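Local coordinates for protein NADH dehydrogenase, putative (PDB 5JWC) that oxidises NADH and probably passes the electrons through its bound FAD to ubiquinone, as a type II NADH dehydrogenase of the malaria parasite, at residues 60-65 with 81-86; 106-111 with 306-311; 353-358 with 405-410. All coordinates share one frame; numbering follows the deposited sequence.

Contact 1 of 3, residues 60-65 with 81-86; sequences RNYFTF and VCTESI. With FAD (flavin-adenine dinucleotide), chain C.
Phe63 and Glu84 form the central, hydrogen-bonded pair of a two-stranded antiparallel sheet: Phe63 N reaches Glu84 O at 2.7 Å and Glu84 N reaches Phe63 O at 3.0 Å. Bonds from Ile86 N to Asn61 O and from Phe65 N to Cys82 O extend the pairing at its two ends. On the face of Phe63, Glu84 CG lies at the ring edge, 3.8 Å from Phe63 CD2, before the carboxylate goes on to Ser498 and Ser501. On the other face Tyr62 CD1 meets Thr83 CG2 at 3.8 Å, and the inhibitor RYL-552 touches Tyr62.

Arg60 ties the sheet to FAD. Its CB is 3.7 Å from FAD O2B, and CG lies over one face of the Tyr62 ring. A bend about the CG-CD bond (chi3 70°) lets NE donate to Tyr62 O at 2.9 Å. At the tip, NH2 comes 3.3 Å from FAD O3B, which sits over one guanidinium face, with Thr64 OG1 over the opposite one. NH1 forms a salt bridge with Asp157, also hydrogen-bonded to Thr64. The strand backbone and Asp157 thus fix the guanidinium, which presents its flat face to the ribose.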
loop_
_atom_site.group_PDB
_atom_site.type_symbol
_atom_site.label_atom_id
_atom_site.label_comp_id
_atom_site.label_asym_id
_atom_site.label_seq_id
_atom_site.Cartn_x
_atom_site.Cartn_y
_atom_site.Cartn_z
ATOM N N ARG A 60 15.140 -2.277 -8.433
ATOM C CA ARG A 60 14.373 -2.044 -7.213
ATOM C C ARG A 60 14.994 -0.880 -6.458
ATOM O O ARG A 60 16.151 -0.964 -6.017
ATOM C CB ARG A 60 14.374 -3.311 -6.341
ATOM C CG ARG A 60 13.265 -3.418 -5.312
ATOM C CD ARG A 60 13.383 -4.740 -4.530
ATOM N NE ARG A 60 14.544 -4.727 -3.650
ATOM C CZ ARG A 60 14.973 -5.783 -2.959
ATOM N NH1 ARG A 60 14.323 -6.939 -3.041
ATOM N NH2 ARG A 60 16.037 -5.673 -2.177
ATOM N N ASN A 61 14.255 0.215 -6.296
ATOM C CA ASN A 61 14.880 1.384 -5.677
ATOM C C ASN A 61 14.694 1.417 -4.161
ATOM O O ASN A 61 14.870 2.451 -3.516
ATOM C CB ASN A 61 14.387 2.677 -6.339
ATOM C CG ASN A 61 13.027 3.091 -5.871
ATOM O OD1 ASN A 61 12.168 2.251 -5.619
ATOM N ND2 ASN A 61 12.819 4.396 -5.755
ATOM N N TYR A 62 14.374 0.264 -3.591
ATOM C CA TYR A 62 14.332 0.125 -2.141
ATOM C C TYR A 62 15.016 -1.182 -1.740
ATOM O O TYR A 62 15.122 -2.088 -2.545
ATOM C CB TYR A 62 12.879 0.162 -1.627
ATOM C CG TYR A 62 11.990 -0.831 -2.346
ATOM C CD1 TYR A 62 11.804 -2.120 -1.849
ATOM C CD2 TYR A 62 11.361 -0.494 -3.537
ATOM C CE1 TYR A 62 11.012 -3.026 -2.491
ATOM C CE2 TYR A 62 10.546 -1.415 -4.203
ATOM C CZ TYR A 62 10.388 -2.681 -3.671
ATOM O OH TYR A 62 9.609 -3.612 -4.318
ATOM N N PHE A 63 15.475 -1.253 -0.493
ATOM C CA PHE A 63 15.977 -2.483 0.122
ATOM C C PHE A 63 14.804 -3.183 0.801
ATOM O O PHE A 63 13.966 -2.518 1.406
ATOM C CB PHE A 63 17.084 -2.156 1.137
ATOM C CG PHE A 63 17.285 -3.207 2.222
ATOM C CD1 PHE A 63 18.036 -4.359 1.976
ATOM C CD2 PHE A 63 16.739 -3.024 3.499
ATOM C CE1 PHE A 63 18.243 -5.315 2.983
ATOM C CE2 PHE A 63 16.932 -3.972 4.499
ATOM C CZ PHE A 63 17.687 -5.113 4.242
ATOM N N THR A 64 14.746 -4.512 0.706
ATOM C CA THR A 64 13.687 -5.280 1.361
ATOM C C THR A 64 14.218 -6.062 2.549
ATOM O O THR A 64 15.111 -6.905 2.393
ATOM C CB THR A 64 13.035 -6.267 0.387
ATOM O OG1 THR A 64 12.463 -5.537 -0.705
ATOM C CG2 THR A 64 11.938 -7.127 1.100
ATOM N N PHE A 65 13.675 -5.777 3.725
ATOM C CA PHE A 65 14.029 -6.517 4.933
ATOM C C PHE A 65 13.305 -7.875 4.913
ATOM O O PHE A 65 12.282 -8.064 5.580
ATOM C CB PHE A 65 13.682 -5.695 6.190
ATOM C CG PHE A 65 14.397 -6.158 7.445
ATOM C CD1 PHE A 65 15.642 -5.653 7.788
ATOM C CD2 PHE A 65 13.810 -7.109 8.281
ATOM C CE1 PHE A 65 16.299 -6.098 8.942
ATOM C CE2 PHE A 65 14.457 -7.547 9.433
ATOM C CZ PHE A 65 15.710 -7.042 9.757
ATOM N N VAL A 81 7.968 -0.937 7.814
ATOM C CA VAL A 81 8.896 -1.699 8.652
ATOM C C VAL A 81 9.852 -2.495 7.788
ATOM O O VAL A 81 11.005 -2.695 8.160
ATOM C CB VAL A 81 8.171 -2.697 9.614
ATOM C CG1 VAL A 81 9.184 -3.415 10.526
ATOM C CG2 VAL A 81 7.153 -1.982 10.455
ATOM N N CYS A 82 9.383 -2.909 6.613
ATOM C CA CYS A 82 10.088 -3.904 5.806
ATOM C C CYS A 82 10.918 -3.356 4.642
ATOM O O CYS A 82 11.473 -4.138 3.861
ATOM C CB CYS A 82 9.081 -4.895 5.218
ATOM S SG CYS A 82 8.100 -5.778 6.389
ATOM N N THR A 83 10.975 -2.035 4.489
ATOM C CA THR A 83 11.715 -1.449 3.365
ATOM C C THR A 83 12.595 -0.288 3.795
ATOM O O THR A 83 12.388 0.319 4.855
ATOM C CB THR A 83 10.775 -0.920 2.255
ATOM O OG1 THR A 83 9.779 -0.096 2.855
ATOM C CG2 THR A 83 10.069 -2.046 1.501
ATOM N N GLU A 84 13.590 -0.001 2.964
ATOM C CA GLU A 84 14.360 1.240 3.057
ATOM C C GLU A 84 14.535 1.790 1.647
ATOM O O GLU A 84 14.907 1.049 0.737
ATOM C CB GLU A 84 15.746 1.019 3.679
ATOM C CG GLU A 84 15.763 0.329 5.029
ATOM C CD GLU A 84 15.291 1.234 6.158
ATOM O OE1 GLU A 84 15.294 0.792 7.329
ATOM O OE2 GLU A 84 14.919 2.386 5.877
ATOM N N SER A 85 14.278 3.078 1.453
ATOM C CA SER A 85 14.545 3.701 0.157
ATOM C C SER A 85 16.042 3.938 -0.023
ATOM O O SER A 85 16.679 4.560 0.818
ATOM C CB SER A 85 13.796 5.030 0.033
ATOM O OG SER A 85 12.408 4.813 -0.169
ATOM N N ILE A 86 16.595 3.460 -1.126
ATOM C CA ILE A 86 18.028 3.588 -1.358
ATOM C C ILE A 86 18.506 5.043 -1.296
ATOM O O ILE A 86 19.520 5.341 -0.665
ATOM C CB ILE A 86 18.421 3.006 -2.709
ATOM C CG1 ILE A 86 18.045 1.519 -2.772
ATOM C CG2 ILE A 86 19.932 3.170 -2.927
ATOM C CD1 ILE A 86 18.675 0.686 -1.676
HETATM P PA FAD C . 18.696 -9.991 -2.367
HETATM O O1A FAD C . 17.494 -10.749 -2.849
HETATM O O2A FAD C . 18.583 -9.500 -0.967
HETATM O O5B FAD C . 19.019 -8.764 -3.359
HETATM C C5B FAD C . 19.211 -8.957 -4.742
HETATM C C4B FAD C . 19.073 -7.587 -5.386
HETATM O O4B FAD C . 19.512 -7.657 -6.728
HETATM C C3B FAD C . 17.614 -7.123 -5.410
HETATM O O3B FAD C . 17.579 -5.742 -5.121
HETATM C C2B FAD C . 17.214 -7.303 -6.858
HETATM O O2B FAD C . 16.232 -6.363 -7.228
HETATM C C1B FAD C . 18.549 -7.016 -7.534
HETATM N N9A FAD C . 18.690 -7.546 -8.893
HETATM C C8A FAD C . 18.187 -8.720 -9.403
HETATM N N7A FAD C . 18.585 -8.807 -10.697
HETATM C C5A FAD C . 19.326 -7.721 -11.008
HETATM C C6A FAD C . 19.959 -7.332 -12.179
HETATM N N6A FAD C . 19.957 -8.134 -13.243
HETATM N N1A FAD C . 20.666 -6.151 -12.192
HETATM C C2A FAD C . 20.737 -5.368 -11.054
HETATM N N3A FAD C . 20.099 -5.762 -9.893
HETATM C C4A FAD C . 19.400 -6.919 -9.880
HETATM N N1 FAD C . 17.978 -14.885 5.717
HETATM C C2 FAD C . 18.378 -14.907 7.026
HETATM O O2 FAD C . 19.575 -14.901 7.289
HETATM N N3 FAD C . 17.449 -14.918 8.053
HETATM C C4 FAD C . 16.104 -14.900 7.795
HETATM O O4 FAD C . 15.299 -14.899 8.736
HETATM C C4X FAD C . 15.684 -14.864 6.470
HETATM N N5 FAD C . 14.343 -14.845 6.158
HETATM C C5X FAD C . 13.950 -14.808 4.825
HETATM C C6 FAD C . 12.604 -14.766 4.509
HETATM C C7 FAD C . 12.181 -14.732 3.185
HETATM C C7M FAD C . 10.699 -14.699 2.890
HETATM C C8 FAD C . 13.118 -14.722 2.161
HETATM C C8M FAD C . 12.685 -14.687 0.725
HETATM C C9 FAD C . 14.478 -14.760 2.477
HETATM C C9A FAD C . 14.895 -14.796 3.806
HETATM N N10 FAD C . 16.241 -14.827 4.128
HETATM C C10 FAD C . 16.630 -14.853 5.441
HETATM C "C1'" FAD C . 17.296 -14.872 3.061
HETATM C "C2'" FAD C . 17.787 -13.536 2.566
HETATM O "O2'" FAD C . 16.692 -12.792 2.109
HETATM C "C3'" FAD C . 18.694 -13.802 1.378
HETATM O "O3'" FAD C . 19.713 -14.714 1.718
HETATM C "C4'" FAD C . 19.277 -12.460 0.972
HETATM O "O4'" FAD C . 18.235 -11.754 0.349
HETATM C "C5'" FAD C . 20.465 -12.588 0.032
HETATM O "O5'" FAD C . 20.956 -11.284 -0.202
HETATM P P FAD C . 21.372 -10.846 -1.695
HETATM O O1P FAD C . 21.955 -9.452 -1.654
HETATM O O2P FAD C . 22.298 -11.909 -2.215
HETATM O O3P FAD C . 19.996 -10.930 -2.549
HETATM O O HOH W 1 12.147 4.255 -2.603
#

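Contact 2 of 3, residues 106-111 with 306-311; sequences TDVFYE and QKFLKT
Tyr110 reaches across to the chain end of the 306-311 segment, where its OH donates to Thr311 O at 3.1 Å. The acceptor is met in its carbonyl plane and lies at the edge of the tyrosine ring, although the two planes stand nearly at right angles. With chi1 at 64°, Tyr110 CG stands between its own backbone N and carbonyl carbon, a setting that directs the ring down to Thr311. Thr311 in turn is folded back on its own segment: its OG1 gives a proton to Phe308 O at 2.8 Å, and its backbone N reaches the same oxygen at 3.1 Å. The two donors come from one face of that carbonyl, which is therefore doubly gripped and holds the turn that carries Thr311 O.

At the other end, Lys307 stretches over the strand. Its CE is 3.3 Å from Thr106 O, and NZ stops 4.1 Å from Asp107 OD2, too far for a salt bridge, though the opposite charges probably attract. Thr106 OG1 is satisfied by Asn116 O. Thr106 and Asp107 both pair with Asn116 in a classic beta bulge.

Apolar contact fills the middle. Val108 CB lies 3.6 Å from Phe308 CD1, with Val108 CG2 over one face of the ring. Tyr110 CD2 approaches Phe308 CE1 obliquely at 4.3 Å.

Strand 99-109 lies between strands 114-118 and 53-57 in the mixed sheet, and helix 303-309 packs against it through Phe308. Ile337 of strand 337-339 touches Val108, Tyr110 and Phe308 alike, while Leu321 of strand 321-323 backs the helix.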
loop_
_atom_site.group_PDB
_atom_site.type_symbol
_atom_site.label_atom_id
_atom_site.label_comp_id
_atom_site.label_asym_id
_atom_site.label_seq_id
_atom_site.Cartn_x
_atom_site.Cartn_y
_atom_site.Cartn_z
ATOM N N THR A 106 22.063 -6.526 -17.726
ATOM C CA THR A 106 21.767 -7.638 -18.629
ATOM C C THR A 106 23.042 -8.379 -19.044
ATOM O O THR A 106 23.003 -9.564 -19.350
ATOM C CB THR A 106 21.031 -7.173 -19.916
ATOM O OG1 THR A 106 21.885 -6.313 -20.684
ATOM C CG2 THR A 106 19.760 -6.436 -19.581
ATOM N N ASP A 107 24.167 -7.673 -19.063
ATOM C CA ASP A 107 25.435 -8.256 -19.493
ATOM C C ASP A 107 26.610 -7.628 -18.797
ATOM O O ASP A 107 26.614 -6.425 -18.513
ATOM C CB ASP A 107 25.639 -8.109 -21.007
ATOM C CG ASP A 107 24.722 -8.997 -21.803
ATOM O OD1 ASP A 107 25.055 -10.190 -21.964
ATOM O OD2 ASP A 107 23.672 -8.503 -22.267
ATOM N N VAL A 108 27.620 -8.444 -18.533
ATOM C CA VAL A 108 28.888 -7.936 -18.052
ATOM C C VAL A 108 29.966 -8.214 -19.104
ATOM O O VAL A 108 29.985 -9.283 -19.701
ATOM C CB VAL A 108 29.275 -8.575 -16.708
ATOM C CG1 VAL A 108 30.560 -7.957 -16.188
ATOM C CG2 VAL A 108 28.125 -8.404 -15.687
ATOM N N PHE A 109 30.834 -7.241 -19.350
ATOM C CA PHE A 109 31.946 -7.410 -20.294
ATOM C C PHE A 109 33.231 -7.197 -19.543
ATOM O O PHE A 109 33.736 -6.084 -19.478
ATOM C CB PHE A 109 31.821 -6.437 -21.474
ATOM C CG PHE A 109 30.631 -6.712 -22.339
ATOM C CD1 PHE A 109 30.743 -7.523 -23.457
ATOM C CD2 PHE A 109 29.383 -6.207 -22.001
ATOM C CE1 PHE A 109 29.633 -7.803 -24.234
ATOM C CE2 PHE A 109 28.278 -6.481 -22.772
ATOM C CZ PHE A 109 28.397 -7.282 -23.889
ATOM N N TYR A 110 33.753 -8.264 -18.950
ATOM C CA TYR A 110 34.843 -8.108 -17.998
ATOM C C TYR A 110 36.159 -7.658 -18.632
ATOM O O TYR A 110 36.994 -7.035 -17.963
ATOM C CB TYR A 110 35.053 -9.405 -17.213
ATOM C CG TYR A 110 35.485 -10.603 -18.025
ATOM C CD1 TYR A 110 36.833 -10.916 -18.186
ATOM C CD2 TYR A 110 34.542 -11.447 -18.592
ATOM C CE1 TYR A 110 37.225 -12.038 -18.915
ATOM C CE2 TYR A 110 34.919 -12.563 -19.318
ATOM C CZ TYR A 110 36.258 -12.854 -19.477
ATOM O OH TYR A 110 36.618 -13.968 -20.205
ATOM N N GLU A 111 36.362 -7.960 -19.909
ATOM C CA GLU A 111 37.618 -7.543 -20.542
ATOM C C GLU A 111 37.660 -6.037 -20.770
ATOM O O GLU A 111 38.688 -5.395 -20.548
ATOM C CB GLU A 111 37.847 -8.291 -21.852
ATOM C CG GLU A 111 37.820 -9.792 -21.661
ATOM C CD GLU A 111 38.309 -10.575 -22.863
ATOM O OE1 GLU A 111 38.128 -10.100 -24.006
ATOM O OE2 GLU A 111 38.892 -11.664 -22.653
ATOM N N GLN A 306 23.505 -16.490 -15.237
ATOM C CA GLN A 306 23.526 -17.546 -16.249
ATOM C C GLN A 306 24.283 -17.105 -17.496
ATOM O O GLN A 306 25.060 -17.883 -18.055
ATOM C CB GLN A 306 22.106 -17.952 -16.637
ATOM C CG GLN A 306 21.338 -18.697 -15.554
ATOM C CD GLN A 306 19.961 -19.124 -16.033
ATOM O OE1 GLN A 306 19.840 -19.840 -17.025
ATOM N NE2 GLN A 306 18.913 -18.686 -15.328
ATOM N N LYS A 307 24.047 -15.864 -17.933
ATOM C CA LYS A 307 24.720 -15.334 -19.122
ATOM C C LYS A 307 26.169 -14.949 -18.856
ATOM O O LYS A 307 27.028 -15.163 -19.707
ATOM C CB LYS A 307 23.971 -14.134 -19.706
ATOM C CG LYS A 307 22.678 -14.508 -20.392
ATOM C CD LYS A 307 22.224 -13.414 -21.352
ATOM C CE LYS A 307 21.618 -12.229 -20.632
ATOM N NZ LYS A 307 20.817 -11.374 -21.560
ATOM N N PHE A 308 26.437 -14.360 -17.696
ATOM C CA PHE A 308 27.790 -13.978 -17.334
ATOM C C PHE A 308 28.698 -15.206 -17.255
ATOM O O PHE A 308 29.872 -15.166 -17.648
ATOM C CB PHE A 308 27.760 -13.239 -15.999
ATOM C CG PHE A 308 29.088 -12.776 -15.508
ATOM C CD1 PHE A 308 29.974 -12.117 -16.348
ATOM C CD2 PHE A 308 29.441 -12.958 -14.174
ATOM C CE1 PHE A 308 31.196 -11.664 -15.874
ATOM C CE2 PHE A 308 30.668 -12.513 -13.697
ATOM C CZ PHE A 308 31.545 -11.863 -14.552
ATOM N N LEU A 309 28.151 -16.301 -16.744
ATOM C CA LEU A 309 28.950 -17.506 -16.535
ATOM C C LEU A 309 29.522 -18.025 -17.864
ATOM O O LEU A 309 30.699 -18.400 -17.937
ATOM C CB LEU A 309 28.104 -18.583 -15.841
ATOM C CG LEU A 309 28.096 -18.416 -14.320
ATOM C CD1 LEU A 309 27.125 -19.372 -13.647
ATOM C CD2 LEU A 309 29.499 -18.608 -13.759
ATOM N N LYS A 310 28.700 -18.001 -18.911
ATOM C CA LYS A 310 29.089 -18.552 -20.206
ATOM C C LYS A 310 30.145 -17.730 -20.935
ATOM O O LYS A 310 30.692 -18.168 -21.944
ATOM C CB LYS A 310 27.851 -18.729 -21.073
ATOM C CG LYS A 310 26.835 -19.608 -20.392
ATOM C CD LYS A 310 25.652 -19.925 -21.259
ATOM C CE LYS A 310 24.833 -21.049 -20.622
ATOM N NZ LYS A 310 23.744 -21.568 -21.504
ATOM N N THR A 311 30.449 -16.554 -20.404
ATOM C CA THR A 311 31.455 -15.686 -20.988
ATOM C C THR A 311 32.784 -15.824 -20.259
ATOM O O THR A 311 33.773 -15.194 -20.630
ATOM C CB THR A 311 31.018 -14.197 -20.959
ATOM O OG1 THR A 311 31.210 -13.660 -19.644
ATOM C CG2 THR A 311 29.560 -14.046 -21.367
#

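Contact 3 of 3, residues 353-358 with 405-410; sequences EHTNEI and QFHDYL
Thr355 and His407 make the polar part of this helix-to-helix contact. His407 ND1 donates to Thr355 OG1 at 3.1 Å, with the oxygen near the ring edge but tilted 19° from the imidazole plane. The same hydroxyl is hydrogen-bonded to His352 O, just ahead of the helix, so it joins the two helices to the preceding turn. His352 also sets its ring at about a right angle to that of His407. With ND1 as the donor, His407 is either the ND1-H tautomer or the cation, and the bond does not tell which.

The apolar part starts on the other branch of Thr355. With chi1 at -48°, CG2 is anti to the backbone N and points to the partner helix, where it lies 3.8 Å from His407 CA and 4.0 Å from Phe406 CD2. Ile358, one turn on, crosses Phe406 at about a right angle: its CG2 sits in the plane of the ring at the edge, 3.9 Å from Phe406 CE2. Ile358 CD1 and Leu410 CD1 meet tip to tip at 4.0 Å. Leu410 CG lies over one face of Phe406, so that ring is held from its face by its own helix and at its edge by the other.

Backbone bonds complete the frame. His354 is the N-cap of helix 355-361, and its O accepts from Ile358 N at 3.1 Å.

Two helices joined by one polar bond and a strip of apolar contacts are consistent with a small helical bundle, here within the helical insertion domain of PfNDH2, with Leu372 of helix 369-374 packing on Leu410.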
loop_
_atom_site.group_PDB
_atom_site.type_symbol
_atom_site.label_atom_id
_atom_site.label_comp_id
_atom_site.label_asym_id
_atom_site.label_seq_id
_atom_site.Cartn_x
_atom_site.Cartn_y
_atom_site.Cartn_z
ATOM N N GLU A 353 47.258 -27.775 -2.494
ATOM C CA GLU A 353 48.156 -27.222 -3.505
ATOM C C GLU A 353 49.251 -26.389 -2.875
ATOM O O GLU A 353 50.081 -25.833 -3.587
ATOM C CB GLU A 353 47.394 -26.373 -4.521
ATOM C CG GLU A 353 46.475 -27.172 -5.410
ATOM C CD GLU A 353 45.749 -26.304 -6.423
ATOM O OE1 GLU A 353 45.736 -25.058 -6.252
ATOM O OE2 GLU A 353 45.199 -26.872 -7.391
ATOM N N HIS A 354 49.272 -26.321 -1.545
ATOM C CA HIS A 354 50.314 -25.583 -0.836
ATOM C C HIS A 354 50.885 -26.400 0.325
ATOM O O HIS A 354 51.308 -25.855 1.344
ATOM C CB HIS A 354 49.769 -24.234 -0.337
ATOM C CG HIS A 354 49.308 -23.334 -1.441
ATOM N ND1 HIS A 354 48.101 -23.501 -2.088
ATOM C CD2 HIS A 354 49.916 -22.286 -2.051
ATOM C CE1 HIS A 354 47.975 -22.586 -3.033
ATOM N NE2 HIS A 354 49.061 -21.837 -3.032
ATOM N N THR A 355 50.896 -27.718 0.150
ATOM C CA THR A 355 51.308 -28.642 1.202
ATOM C C THR A 355 52.688 -28.310 1.786
ATOM O O THR A 355 52.826 -28.117 2.998
ATOM C CB THR A 355 51.306 -30.089 0.675
ATOM O OG1 THR A 355 50.075 -30.347 -0.025
ATOM C CG2 THR A 355 51.455 -31.086 1.825
ATOM N N ASN A 356 53.700 -28.203 0.928
ATOM C CA ASN A 356 55.054 -27.924 1.402
ATOM C C ASN A 356 55.185 -26.616 2.153
ATOM O O ASN A 356 55.898 -26.540 3.161
ATOM C CB ASN A 356 56.038 -27.944 0.242
ATOM C CG ASN A 356 56.083 -29.293 -0.438
ATOM O OD1 ASN A 356 56.033 -30.334 0.224
ATOM N ND2 ASN A 356 56.177 -29.288 -1.765
ATOM N N GLU A 357 54.495 -25.588 1.677
ATOM C CA GLU A 357 54.521 -24.303 2.371
ATOM C C GLU A 357 53.953 -24.428 3.774
ATOM O O GLU A 357 54.481 -23.860 4.731
ATOM C CB GLU A 357 53.741 -23.256 1.585
ATOM C CG GLU A 357 54.374 -22.925 0.261
ATOM C CD GLU A 357 53.473 -22.083 -0.612
ATOM O OE1 GLU A 357 53.047 -20.999 -0.154
ATOM O OE2 GLU A 357 53.193 -22.510 -1.756
ATOM N N ILE A 358 52.852 -25.163 3.891
ATOM C CA ILE A 358 52.209 -25.339 5.186
ATOM C C ILE A 358 53.094 -26.161 6.120
ATOM O O ILE A 358 53.221 -25.849 7.300
ATOM C CB ILE A 358 50.820 -25.979 5.029
ATOM C CG1 ILE A 358 49.883 -24.972 4.355
ATOM C CG2 ILE A 358 50.251 -26.370 6.383
ATOM C CD1 ILE A 358 48.617 -25.567 3.858
ATOM N N GLN A 405 50.732 -38.217 3.398
ATOM C CA GLN A 405 49.551 -38.415 4.227
ATOM C C GLN A 405 48.989 -37.061 4.648
ATOM O O GLN A 405 47.776 -36.877 4.725
ATOM C CB GLN A 405 49.887 -39.260 5.461
ATOM C CG GLN A 405 50.212 -40.720 5.143
ATOM C CD GLN A 405 50.724 -41.481 6.355
ATOM O OE1 GLN A 405 51.096 -40.890 7.381
ATOM N NE2 GLN A 405 50.730 -42.799 6.250
ATOM N N PHE A 406 49.891 -36.125 4.929
ATOM C CA PHE A 406 49.508 -34.773 5.302
ATOM C C PHE A 406 48.792 -34.096 4.139
ATOM O O PHE A 406 47.753 -33.459 4.313
ATOM C CB PHE A 406 50.730 -33.963 5.727
ATOM C CG PHE A 406 50.386 -32.648 6.348
ATOM C CD1 PHE A 406 49.700 -32.600 7.551
ATOM C CD2 PHE A 406 50.728 -31.459 5.725
ATOM C CE1 PHE A 406 49.369 -31.392 8.129
ATOM C CE2 PHE A 406 50.403 -30.247 6.302
ATOM C CZ PHE A 406 49.725 -30.210 7.504
ATOM N N HIS A 407 49.362 -34.262 2.950
ATOM C CA HIS A 407 48.758 -33.801 1.715
ATOM C C HIS A 407 47.321 -34.323 1.600
ATOM O O HIS A 407 46.388 -33.562 1.327
ATOM C CB HIS A 407 49.610 -34.255 0.529
ATOM C CG HIS A 407 48.964 -34.050 -0.805
ATOM N ND1 HIS A 407 49.148 -32.903 -1.551
ATOM C CD2 HIS A 407 48.125 -34.835 -1.522
ATOM C CE1 HIS A 407 48.467 -33.000 -2.678
ATOM N NE2 HIS A 407 47.834 -34.161 -2.686
ATOM N N ASP A 408 47.142 -35.622 1.820
ATOM C CA ASP A 408 45.813 -36.222 1.731
ATOM C C ASP A 408 44.855 -35.667 2.788
ATOM O O ASP A 408 43.665 -35.510 2.531
ATOM C CB ASP A 408 45.899 -37.743 1.864
ATOM C CG ASP A 408 46.583 -38.396 0.678
ATOM O OD1 ASP A 408 46.757 -37.730 -0.369
ATOM O OD2 ASP A 408 46.923 -39.588 0.789
ATOM N N TYR A 409 45.382 -35.387 3.972
ATOM C CA TYR A 409 44.607 -34.812 5.058
ATOM C C TYR A 409 44.139 -33.404 4.689
ATOM O O TYR A 409 42.973 -33.067 4.875
ATOM C CB TYR A 409 45.428 -34.766 6.341
ATOM C CG TYR A 409 44.648 -34.325 7.568
ATOM C CD1 TYR A 409 43.560 -35.065 8.028
ATOM C CD2 TYR A 409 45.022 -33.198 8.291
ATOM C CE1 TYR A 409 42.856 -34.683 9.171
ATOM C CE2 TYR A 409 44.325 -32.803 9.430
ATOM C CZ TYR A 409 43.241 -33.547 9.866
ATOM O OH TYR A 409 42.543 -33.151 11.000
ATOM N N LEU A 410 45.066 -32.581 4.200
ATOM C CA LEU A 410 44.733 -31.235 3.745
ATOM C C LEU A 410 43.669 -31.295 2.657
ATOM O O LEU A 410 42.734 -30.495 2.641
ATOM C CB LEU A 410 45.964 -30.505 3.218
ATOM C CG LEU A 410 47.085 -30.226 4.212
ATOM C CD1 LEU A 410 48.244 -29.540 3.487
ATOM C CD2 LEU A 410 46.615 -29.408 5.403
#

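Overall arrangement
The three contacts follow one another along the chain without overlap. Contacts 1 and 2 belong to the pyridine nucleotide-disulphide oxidoreductase region; their centres are 27 Å apart and their nearest atoms about 12 Å. Both lie near FAD: contact 1 touches it through Arg60, whereas in contact 2 the side chain of Thr106 stays about 7 Å away. Contact 1 also adjoins the bound inhibitor, about 3 Å from the Tyr62 side chain. Contact 3, in the helical insertion domain, is the outlying one, its centre 35 Å from that of contact 2 and 46 Å from that of contact 1, on the opposite side of the chain's centre from contact 1.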